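Local coordinates for protein glucose-6-phosphate 1-dehydrogenase (Kluyveromyces lactis, PDB 7E6I) that oxidises glucose 6-phosphate to 6-phosphogluconolactone with reduction of NADP+, the first step of the oxidative pentose phosphate pathway, at residues Asn211-Thr225 / Lys339-Arg353. Sequence-based numbering, arbitrary orientation.
Sequences NIQSVQVVFKEPFGT and KALNEGKVEIRIQFR. With BG6 (6-O-phosphono-beta-D-glucopyranose), chain B.
Glu221 and Lys339 meet beside the bound glucose 6-phosphate in a salt bridge, Lys339 NZ lying 2.8 Å from Glu221 OE1 on its syn lone pair. Both also grip the sugar: BG6 O4 donates to Glu221 OE2 (2.7 Å), and Lys339 NZ donates to BG6 O3 (2.9 Å). The ammonium thus ties a carboxylate and a sugar hydroxyl together, and each carboxylate oxygen has a separate task. Lys339 reaches this point through a chain bent at chi2, chi3 and chi4, its CE passing the methyl of Thr225. In the backbone of the same loops, Leu341 N donates to Glu221 O and joins them. Lys220 leaves the strand on the face opposite Phe219, and a bend at chi3 (115°) brings its NZ to Glu343 OE2 at 2.9 Å, on the anti lone pair, and to Asn342 OD1 at 3.1 Å. Lys220 CG rests on Leu341 CD1, the two side chains crossing at about a right angle. Farther along this face, Lys345 NZ and Arg349 NH2 approach Glu347 OE1 from opposite faces of the carboxylate, whose OE2 bridges to Arg371; Lys345, Arg349 and Arg371 probably belong to the second NADP+ site. On the face of Phe219 and Val346, Val346 CG2 packs 3.6 Å from Phe219 CD2, and the edge of the Phe219 ring lies by BG6 C6. Paired backbone bonds join strands 214-220 and 345-352, antiparallel at 169°, until Gln213 and Ser214 both face Gln351 in a classic beta bulge. These are central neighbours in the large mixed sheet of the C-terminal domain, and the loops at one end of the pair supply part of the substrate pocket.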
ATOM      1  N   ASN A 211     -24.202 -13.982   5.186  1.00 23.19           N
ATOM      2  CA  ASN A 211     -23.342 -14.863   5.954  1.00 22.66           C
ATOM      3  C   ASN A 211     -22.245 -14.153   6.724  1.00 24.86           C
ATOM      4  O   ASN A 211     -21.575 -14.808   7.532  1.00 23.42           O
ATOM      5  CB  ASN A 211     -22.697 -15.914   5.036  1.00 22.57           C
ATOM      6  CG  ASN A 211     -23.719 -16.856   4.415  1.00 24.77           C
ATOM      7  OD1 ASN A 211     -24.154 -17.824   5.043  1.00 25.59           O
ATOM      8  ND2 ASN A 211     -24.104 -16.575   3.182  1.00 22.66           N
ATOM      9  N   ILE A 212     -22.026 -12.856   6.506  1.00 22.51           N
ATOM     10  CA  ILE A 212     -20.948 -12.134   7.163  1.00 25.37           C
ATOM     11  C   ILE A 212     -21.551 -11.159   8.175  1.00 24.29           C
ATOM     12  O   ILE A 212     -22.397 -10.323   7.835  1.00 22.26           O
ATOM     13  CB  ILE A 212     -20.039 -11.429   6.144  1.00 22.54           C
ATOM     14  CG1 ILE A 212     -19.174 -12.479   5.453  1.00 20.26           C
ATOM     15  CG2 ILE A 212     -19.171 -10.329   6.828  1.00 19.40           C
ATOM     16  CD1 ILE A 212     -18.303 -11.934   4.314  1.00 18.77           C
ATOM     17  N   GLN A 213     -21.112 -11.300   9.423  1.00 25.54           N
ATOM     18  CA  GLN A 213     -21.506 -10.467  10.558  1.00 29.41           C
ATOM     19  C   GLN A 213     -20.660  -9.205  10.674  1.00 28.26           C
ATOM     20  O   GLN A 213     -21.142  -8.170  11.150  1.00 29.35           O
ATOM     21  CB  GLN A 213     -21.308 -11.265  11.847  1.00 25.99           C
ATOM     22  CG  GLN A 213     -22.445 -11.298  12.750  1.00 31.92           C
ATOM     23  CD  GLN A 213     -22.234 -12.276  13.878  1.00 33.17           C
ATOM     24  OE1 GLN A 213     -22.907 -13.289  13.933  1.00 33.88           O
ATOM     25  NE2 GLN A 213     -21.307 -11.974  14.791  1.00 30.29           N
ATOM     26  N   SER A 214     -19.389  -9.289  10.284  1.00 25.70           N
ATOM     27  CA  SER A 214     -18.397  -8.297  10.665  1.00 25.13           C
ATOM     28  C   SER A 214     -17.173  -8.427   9.776  1.00 25.23           C
ATOM     29  O   SER A 214     -16.627  -9.527   9.619  1.00 24.82           O
ATOM     30  CB  SER A 214     -18.014  -8.487  12.128  1.00 25.52           C
ATOM     31  OG  SER A 214     -16.855  -7.760  12.439  1.00 25.54           O
ATOM     32  N   VAL A 215     -16.730  -7.298   9.233  1.00 24.03           N
ATOM     33  CA  VAL A 215     -15.486  -7.192   8.489  1.00 21.90           C
ATOM     34  C   VAL A 215     -14.582  -6.207   9.212  1.00 22.72           C
ATOM     35  O   VAL A 215     -15.021  -5.110   9.570  1.00 22.98           O
ATOM     36  CB  VAL A 215     -15.747  -6.726   7.053  1.00 20.75           C
ATOM     37  CG1 VAL A 215     -14.433  -6.554   6.304  1.00 18.33           C
ATOM     38  CG2 VAL A 215     -16.698  -7.703   6.366  1.00 18.53           C
ATOM     39  N   GLN A 216     -13.315  -6.581   9.392  1.00 24.29           N
ATOM     40  CA  GLN A 216     -12.315  -5.752  10.062  1.00 22.66           C
ATOM     41  C   GLN A 216     -11.022  -5.753   9.258  1.00 22.10           C
ATOM     42  O   GLN A 216     -10.537  -6.824   8.872  1.00 21.25           O
ATOM     43  CB  GLN A 216     -12.010  -6.283  11.461  1.00 21.94           C
ATOM     44  CG  GLN A 216     -13.038  -5.979  12.531  1.00 24.94           C
ATOM     45  CD  GLN A 216     -12.571  -6.465  13.894  1.00 28.52           C
ATOM     46  OE1 GLN A 216     -11.785  -5.787  14.564  1.00 31.13           O
ATOM     47  NE2 GLN A 216     -13.034  -7.646  14.303  1.00 24.60           N
ATOM     48  N   VAL A 217     -10.465  -4.567   9.014  1.00 21.26           N
ATOM     49  CA  VAL A 217      -9.093  -4.413   8.527  1.00 23.65           C
ATOM     50  C   VAL A 217      -8.289  -3.748   9.638  1.00 21.47           C
ATOM     51  O   VAL A 217      -8.686  -2.698  10.141  1.00 19.95           O
ATOM     52  CB  VAL A 217      -9.027  -3.582   7.229  1.00 22.71           C
ATOM     53  CG1 VAL A 217      -7.613  -3.546   6.713  1.00 19.24           C
ATOM     54  CG2 VAL A 217      -9.949  -4.155   6.177  1.00 20.40           C
ATOM     55  N   VAL A 218      -7.170  -4.356  10.025  1.00 22.58           N
ATOM     56  CA  VAL A 218      -6.497  -4.030  11.277  1.00 21.96           C
ATOM     57  C   VAL A 218      -5.029  -3.722  11.004  1.00 25.26           C
ATOM     58  O   VAL A 218      -4.337  -4.508  10.342  1.00 20.81           O
ATOM     59  CB  VAL A 218      -6.610  -5.177  12.290  1.00 21.65           C
ATOM     60  CG1 VAL A 218      -5.837  -4.829  13.538  1.00 24.50           C
ATOM     61  CG2 VAL A 218      -8.090  -5.457  12.619  1.00 25.82           C
ATOM     62  N   PHE A 219      -4.559  -2.581  11.524  1.00 22.09           N
ATOM     63  CA  PHE A 219      -3.175  -2.135  11.380  1.00 24.91           C
ATOM     64  C   PHE A 219      -2.659  -1.767  12.757  1.00 28.22           C
ATOM     65  O   PHE A 219      -3.237  -0.905  13.432  1.00 27.09           O
ATOM     66  CB  PHE A 219      -3.081  -0.938  10.428  1.00 24.89           C
ATOM     67  CG  PHE A 219      -1.719  -0.273  10.361  1.00 27.40           C
ATOM     68  CD1 PHE A 219      -1.328   0.655  11.314  1.00 28.52           C
ATOM     69  CD2 PHE A 219      -0.868  -0.518   9.296  1.00 26.68           C
ATOM     70  CE1 PHE A 219      -0.088   1.300  11.226  1.00 30.18           C
ATOM     71  CE2 PHE A 219       0.357   0.119   9.202  1.00 30.19           C
ATOM     72  CZ  PHE A 219       0.747   1.032  10.166  1.00 30.08           C
ATOM     73  N   LYS A 220      -1.583  -2.419  13.175  1.00 27.30           N
ATOM     74  CA  LYS A 220      -0.980  -2.160  14.471  1.00 31.44           C
ATOM     75  C   LYS A 220       0.508  -1.988  14.261  1.00 32.45           C
ATOM     76  O   LYS A 220       1.136  -2.797  13.566  1.00 32.34           O
ATOM     77  CB  LYS A 220      -1.234  -3.302  15.453  1.00 32.83           C
ATOM     78  CG  LYS A 220      -2.617  -3.341  16.055  1.00 33.22           C
ATOM     79  CD  LYS A 220      -2.795  -4.627  16.837  1.00 40.73           C
ATOM     80  CE  LYS A 220      -2.977  -4.358  18.328  1.00 44.81           C
ATOM     81  NZ  LYS A 220      -3.259  -5.622  19.090  1.00 48.65           N
ATOM     82  N   GLU A 221       1.063  -0.937  14.848  1.00 30.46           N
ATOM     83  CA  GLU A 221       2.506  -0.821  14.946  1.00 35.31           C
ATOM     84  C   GLU A 221       2.906  -0.608  16.401  1.00 35.16           C
ATOM     85  O   GLU A 221       2.163   0.012  17.171  1.00 32.67           O
ATOM     86  CB  GLU A 221       3.021   0.334  14.088  1.00 34.92           C
ATOM     87  CG  GLU A 221       3.371  -0.100  12.680  1.00 33.90           C
ATOM     88  CD  GLU A 221       3.622   1.094  11.773  1.00 37.24           C
ATOM     89  OE1 GLU A 221       3.428   2.245  12.253  1.00 33.02           O
ATOM     90  OE2 GLU A 221       3.997   0.879  10.591  1.00 38.21           O
ATOM     91  N   PRO A 222       4.077  -1.132  16.812  1.00 37.15           N
ATOM     92  CA  PRO A 222       4.473  -1.041  18.228  1.00 39.32           C
ATOM     93  C   PRO A 222       5.277   0.210  18.566  1.00 39.98           C
ATOM     94  O   PRO A 222       5.409   0.576  19.739  1.00 44.02           O
ATOM     95  CB  PRO A 222       5.312  -2.310  18.425  1.00 35.30           C
ATOM     96  CG  PRO A 222       5.984  -2.496  17.070  1.00 34.25           C
ATOM     97  CD  PRO A 222       5.012  -1.960  16.028  1.00 35.57           C
ATOM     98  N   PHE A 223       5.843   0.868  17.565  1.00 38.37           N
ATOM     99  CA  PHE A 223       6.600   2.081  17.815  1.00 38.89           C
ATOM    100  C   PHE A 223       5.697   3.294  17.633  1.00 39.88           C
ATOM    101  O   PHE A 223       4.561   3.190  17.166  1.00 40.30           O
ATOM    102  CB  PHE A 223       7.796   2.159  16.875  1.00 39.36           C
ATOM    103  CG  PHE A 223       7.451   1.853  15.453  1.00 40.51           C
ATOM    104  CD1 PHE A 223       6.942   2.844  14.616  1.00 40.62           C
ATOM    105  CD2 PHE A 223       7.605   0.569  14.953  1.00 34.90           C
ATOM    106  CE1 PHE A 223       6.607   2.552  13.296  1.00 37.50           C
ATOM    107  CE2 PHE A 223       7.273   0.274  13.649  1.00 35.95           C
ATOM    108  CZ  PHE A 223       6.770   1.265  12.814  1.00 36.42           C
ATOM    109  N   GLY A 224       6.222   4.461  17.994  1.00 38.55           N
ATOM    110  CA  GLY A 224       5.465   5.687  17.854  1.00 39.50           C
ATOM    111  C   GLY A 224       5.989   6.553  16.733  1.00 42.13           C
ATOM    112  O   GLY A 224       6.435   6.046  15.697  1.00 42.01           O
ATOM    113  N   THR A 225       5.949   7.869  16.938  1.00 43.57           N
ATOM    114  CA  THR A 225       6.443   8.834  15.965  1.00 43.31           C
ATOM    115  C   THR A 225       7.621   9.640  16.499  1.00 48.81           C
ATOM    116  O   THR A 225       7.910  10.717  15.966  1.00 49.71           O
ATOM    117  CB  THR A 225       5.324   9.782  15.541  1.00 41.74           C
ATOM    118  OG1 THR A 225       4.840  10.493  16.690  1.00 40.83           O
ATOM    119  CG2 THR A 225       4.177   8.996  14.875  1.00 40.58           C
ATOM    120  N   LYS A 339      -0.520   3.515  15.981  1.00 30.73           N
ATOM    121  CA  LYS A 339       0.894   3.458  16.304  1.00 32.55           C
ATOM    122  C   LYS A 339       1.042   3.344  17.813  1.00 32.37           C
ATOM    123  O   LYS A 339       0.124   3.670  18.570  1.00 33.89           O
ATOM    124  CB  LYS A 339       1.623   4.703  15.785  1.00 34.27           C
ATOM    125  CG  LYS A 339       2.214   4.535  14.374  1.00 36.27           C
ATOM    126  CD  LYS A 339       1.940   5.737  13.471  1.00 34.17           C
ATOM    127  CE  LYS A 339       3.096   6.039  12.521  1.00 34.29           C
ATOM    128  NZ  LYS A 339       3.467   4.932  11.601  1.00 34.11           N
ATOM    129  N   ALA A 340       2.203   2.850  18.244  1.00 34.17           N
ATOM    130  CA  ALA A 340       2.554   2.767  19.669  1.00 38.39           C
ATOM    131  C   ALA A 340       1.604   1.844  20.428  1.00 39.03           C
ATOM    132  O   ALA A 340       1.197   2.127  21.558  1.00 39.61           O
ATOM    133  CB  ALA A 340       2.602   4.157  20.318  1.00 36.22           C
ATOM    134  N   LEU A 341       1.234   0.742  19.800  1.00 38.39           N
ATOM    135  CA  LEU A 341       0.479  -0.311  20.449  1.00 39.02           C
ATOM    136  C   LEU A 341       1.446  -1.433  20.844  1.00 41.13           C
ATOM    137  O   LEU A 341       2.672  -1.254  20.811  1.00 39.59           O
ATOM    138  CB  LEU A 341      -0.641  -0.786  19.514  1.00 38.70           C
ATOM    139  CG  LEU A 341      -1.576   0.315  18.999  1.00 38.16           C
ATOM    140  CD1 LEU A 341      -2.395  -0.163  17.793  1.00 32.86           C
ATOM    141  CD2 LEU A 341      -2.495   0.821  20.111  1.00 36.95           C
ATOM    142  N   ASN A 342       0.905  -2.606  21.167  1.00 41.44           N
ATOM    143  CA  ASN A 342       1.656  -3.720  21.730  1.00 40.45           C
ATOM    144  C   ASN A 342       2.318  -4.631  20.698  1.00 40.70           C
ATOM    145  O   ASN A 342       3.049  -5.545  21.097  1.00 42.46           O
ATOM    146  CB  ASN A 342       0.723  -4.581  22.573  1.00 44.98           C
ATOM    147  CG  ASN A 342      -0.305  -5.301  21.719  1.00 48.75           C
ATOM    148  OD1 ASN A 342      -1.092  -4.671  21.015  1.00 47.65           O
ATOM    149  ND2 ASN A 342      -0.290  -6.623  21.765  1.00 51.59           N
ATOM    150  N   GLU A 343       2.067  -4.454  19.401  1.00 39.26           N
ATOM    151  CA  GLU A 343       2.631  -5.375  18.417  1.00 36.87           C
ATOM    152  C   GLU A 343       2.524  -4.755  17.035  1.00 35.68           C
ATOM    153  O   GLU A 343       1.789  -3.790  16.824  1.00 35.18           O
ATOM    154  CB  GLU A 343       1.914  -6.732  18.429  1.00 38.27           C
ATOM    155  CG  GLU A 343       0.425  -6.588  18.170  1.00 40.15           C
ATOM    156  CD  GLU A 343      -0.315  -7.901  18.144  1.00 44.41           C
ATOM    157  OE1 GLU A 343       0.293  -8.929  17.778  1.00 46.11           O
ATOM    158  OE2 GLU A 343      -1.518  -7.898  18.493  1.00 48.96           O
ATOM    159  N   GLY A 344       3.265  -5.334  16.091  1.00 35.74           N
ATOM    160  CA  GLY A 344       3.168  -4.962  14.695  1.00 33.62           C
ATOM    161  C   GLY A 344       2.427  -6.042  13.929  1.00 36.17           C
ATOM    162  O   GLY A 344       2.762  -7.225  14.016  1.00 37.99           O
ATOM    163  N   LYS A 345       1.424  -5.616  13.166  1.00 35.56           N
ATOM    164  CA  LYS A 345       0.470  -6.536  12.561  1.00 30.22           C
ATOM    165  C   LYS A 345      -0.393  -5.809  11.545  1.00 29.95           C
ATOM    166  O   LYS A 345      -0.909  -4.718  11.827  1.00 27.30           O
ATOM    167  CB  LYS A 345      -0.423  -7.117  13.654  1.00 34.12           C
ATOM    168  CG  LYS A 345      -0.999  -8.442  13.409  1.00 34.57           C
ATOM    169  CD  LYS A 345      -1.623  -8.936  14.717  1.00 42.11           C
ATOM    170  CE  LYS A 345      -2.954  -8.278  15.024  1.00 41.29           C
ATOM    171  NZ  LYS A 345      -3.873  -9.245  15.711  1.00 40.66           N
ATOM    172  N   VAL A 346      -0.595  -6.404  10.377  1.00 30.26           N
ATOM    173  CA  VAL A 346      -1.677  -6.000   9.492  1.00 25.98           C
ATOM    174  C   VAL A 346      -2.519  -7.231   9.214  1.00 29.36           C
ATOM    175  O   VAL A 346      -1.992  -8.269   8.788  1.00 28.53           O
ATOM    176  CB  VAL A 346      -1.167  -5.369   8.187  1.00 30.01           C
ATOM    177  CG1 VAL A 346      -2.338  -5.184   7.215  1.00 27.84           C
ATOM    178  CG2 VAL A 346      -0.497  -4.020   8.472  1.00 28.97           C
ATOM    179  N   GLU A 347      -3.828  -7.107   9.417  1.00 25.16           N
ATOM    180  CA  GLU A 347      -4.664  -8.289   9.524  1.00 28.50           C
ATOM    181  C   GLU A 347      -6.078  -7.978   9.052  1.00 26.86           C
ATOM    182  O   GLU A 347      -6.597  -6.875   9.281  1.00 23.87           O
ATOM    183  CB  GLU A 347      -4.679  -8.770  10.981  1.00 30.94           C
ATOM    184  CG  GLU A 347      -5.093 -10.172  11.177  1.00 32.30           C
ATOM    185  CD  GLU A 347      -4.786 -10.657  12.589  1.00 39.47           C
ATOM    186  OE1 GLU A 347      -5.623 -10.397  13.497  1.00 34.90           O
ATOM    187  OE2 GLU A 347      -3.713 -11.296  12.777  1.00 42.55           O
ATOM    188  N   ILE A 348      -6.700  -8.977   8.420  1.00 22.38           N
ATOM    189  CA  ILE A 348      -8.103  -8.946   8.017  1.00 21.66           C
ATOM    190  C   ILE A 348      -8.852  -9.963   8.861  1.00 21.67           C
ATOM    191  O   ILE A 348      -8.436 -11.119   8.952  1.00 20.30           O
ATOM    192  CB  ILE A 348      -8.274  -9.293   6.527  1.00 23.30           C
ATOM    193  CG1 ILE A 348      -7.573  -8.279   5.631  1.00 19.97           C
ATOM    194  CG2 ILE A 348      -9.756  -9.470   6.180  1.00 20.09           C
ATOM    195  CD1 ILE A 348      -7.208  -8.891   4.294  1.00 20.29           C
ATOM    196  N   ARG A 349      -9.981  -9.565   9.434  1.00 22.29           N
ATOM    197  CA  ARG A 349     -10.759 -10.482  10.264  1.00 21.72           C
ATOM    198  C   ARG A 349     -12.205 -10.429   9.812  1.00 22.19           C
ATOM    199  O   ARG A 349     -12.814  -9.355   9.799  1.00 22.08           O
ATOM    200  CB  ARG A 349     -10.647 -10.123  11.747  1.00 24.14           C
ATOM    201  CG  ARG A 349     -11.209 -11.162  12.710  1.00 28.35           C
ATOM    202  CD  ARG A 349     -10.940 -10.733  14.151  1.00 33.48           C
ATOM    203  NE  ARG A 349      -9.518 -10.855  14.444  1.00 34.98           N
ATOM    204  CZ  ARG A 349      -8.960 -11.994  14.837  1.00 38.59           C
ATOM    205  NH1 ARG A 349      -9.725 -13.082  15.009  1.00 33.15           N
ATOM    206  NH2 ARG A 349      -7.647 -12.048  15.054  1.00 35.61           N
ATOM    207  N   ILE A 350     -12.755 -11.578   9.455  1.00 21.41           N
ATOM    208  CA  ILE A 350     -14.117 -11.657   8.963  1.00 22.29           C
ATOM    209  C   ILE A 350     -14.859 -12.656   9.836  1.00 22.54           C
ATOM    210  O   ILE A 350     -14.414 -13.796   9.982  1.00 23.26           O
ATOM    211  CB  ILE A 350     -14.151 -12.064   7.482  1.00 20.25           C
ATOM    212  CG1 ILE A 350     -13.656 -10.874   6.660  1.00 21.59           C
ATOM    213  CG2 ILE A 350     -15.556 -12.459   7.088  1.00 19.92           C
ATOM    214  CD1 ILE A 350     -13.297 -11.179   5.274  1.00 23.10           C
ATOM    215  N   GLN A 351     -15.945 -12.216  10.461  1.00 20.71           N
ATOM    216  CA  GLN A 351     -16.764 -13.080  11.297  1.00 23.75           C
ATOM    217  C   GLN A 351     -18.044 -13.434  10.557  1.00 23.55           C
ATOM    218  O   GLN A 351     -18.725 -12.549  10.025  1.00 22.85           O
ATOM    219  CB  GLN A 351     -17.117 -12.426  12.630  1.00 21.38           C
ATOM    220  CG  GLN A 351     -17.523 -13.463  13.637  1.00 25.95           C
ATOM    221  CD  GLN A 351     -17.728 -12.919  15.035  1.00 27.40           C
ATOM    222  OE1 GLN A 351     -18.413 -11.931  15.218  1.00 24.35           O
ATOM    223  NE2 GLN A 351     -17.143 -13.581  16.027  1.00 27.43           N
ATOM    224  N   PHE A 352     -18.377 -14.718  10.538  1.00 18.44           N
ATOM    225  CA  PHE A 352     -19.558 -15.177   9.823  1.00 25.29           C
ATOM    226  C   PHE A 352     -20.750 -15.330  10.762  1.00 24.72           C
ATOM    227  O   PHE A 352     -20.611 -15.393  11.985  1.00 22.71           O
ATOM    228  CB  PHE A 352     -19.245 -16.483   9.095  1.00 22.07           C
ATOM    229  CG  PHE A 352     -18.212 -16.312   8.017  1.00 22.18           C
ATOM    230  CD1 PHE A 352     -18.586 -15.925   6.733  1.00 20.43           C
ATOM    231  CD2 PHE A 352     -16.863 -16.486   8.291  1.00 21.11           C
ATOM    232  CE1 PHE A 352     -17.636 -15.745   5.736  1.00 19.62           C
ATOM    233  CE2 PHE A 352     -15.911 -16.306   7.294  1.00 20.56           C
ATOM    234  CZ  PHE A 352     -16.298 -15.941   6.022  1.00 17.46           C
ATOM    235  N   ARG A 353     -21.939 -15.352  10.170  1.00 28.52           N
ATOM    236  CA  ARG A 353     -23.169 -15.405  10.951  1.00 30.15           C
ATOM    237  C   ARG A 353     -23.425 -16.806  11.480  1.00 33.29           C
ATOM    238  O   ARG A 353     -22.980 -17.801  10.908  1.00 37.04           O
ATOM    239  CB  ARG A 353     -24.365 -14.981  10.114  1.00 26.41           C
ATOM    240  CG  ARG A 353     -24.455 -13.524   9.883  1.00 26.97           C
ATOM    241  CD  ARG A 353     -25.738 -13.187   9.155  1.00 26.18           C
ATOM    242  NE  ARG A 353     -25.613 -11.886   8.511  1.00 29.52           N
ATOM    243  CZ  ARG A 353     -25.753 -10.716   9.132  1.00 32.11           C
ATOM    244  NH1 ARG A 353     -26.050 -10.674  10.435  1.00 32.73           N
ATOM    245  NH2 ARG A 353     -25.600  -9.586   8.439  1.00 31.08           N
TER
HETATM  246  C1  BG6 B 501       3.677   4.345   5.210  1.00 39.80           C
HETATM  247  C2  BG6 B 501       3.303   5.178   6.435  1.00 38.13           C
HETATM  248  O1  BG6 B 501       2.898   4.608   4.112  1.00 37.90           O
HETATM  249  O5  BG6 B 501       3.498   2.891   5.534  1.00 41.80           O
HETATM  250  C3  BG6 B 501       4.095   4.778   7.630  1.00 36.83           C
HETATM  251  O2  BG6 B 501       3.482   6.579   6.187  1.00 35.89           O
HETATM  252  C4  BG6 B 501       3.894   3.333   7.952  1.00 39.08           C
HETATM  253  O3  BG6 B 501       3.677   5.545   8.791  1.00 36.64           O
HETATM  254  C5  BG6 B 501       4.237   2.462   6.743  1.00 41.46           C
HETATM  255  O4  BG6 B 501       4.715   2.997   9.078  1.00 41.67           O
HETATM  256  C6  BG6 B 501       3.892   1.011   6.941  1.00 43.35           C
HETATM  257  O6  BG6 B 501       4.240   0.318   5.756  1.00 45.33           O
HETATM  258  P   BG6 B 501       4.747  -1.257   5.895  1.00 49.16           P
HETATM  259  O1P BG6 B 501       3.616  -1.885   6.686  1.00 40.50           O
HETATM  260  O2P BG6 B 501       6.063  -1.279   6.628  1.00 42.76           O
HETATM  261  O3P BG6 B 501       4.950  -1.941   4.544  1.00 36.04           O
HETATM  262  O   HOH W   1     -14.753  -9.167  12.159  1.00 24.94           O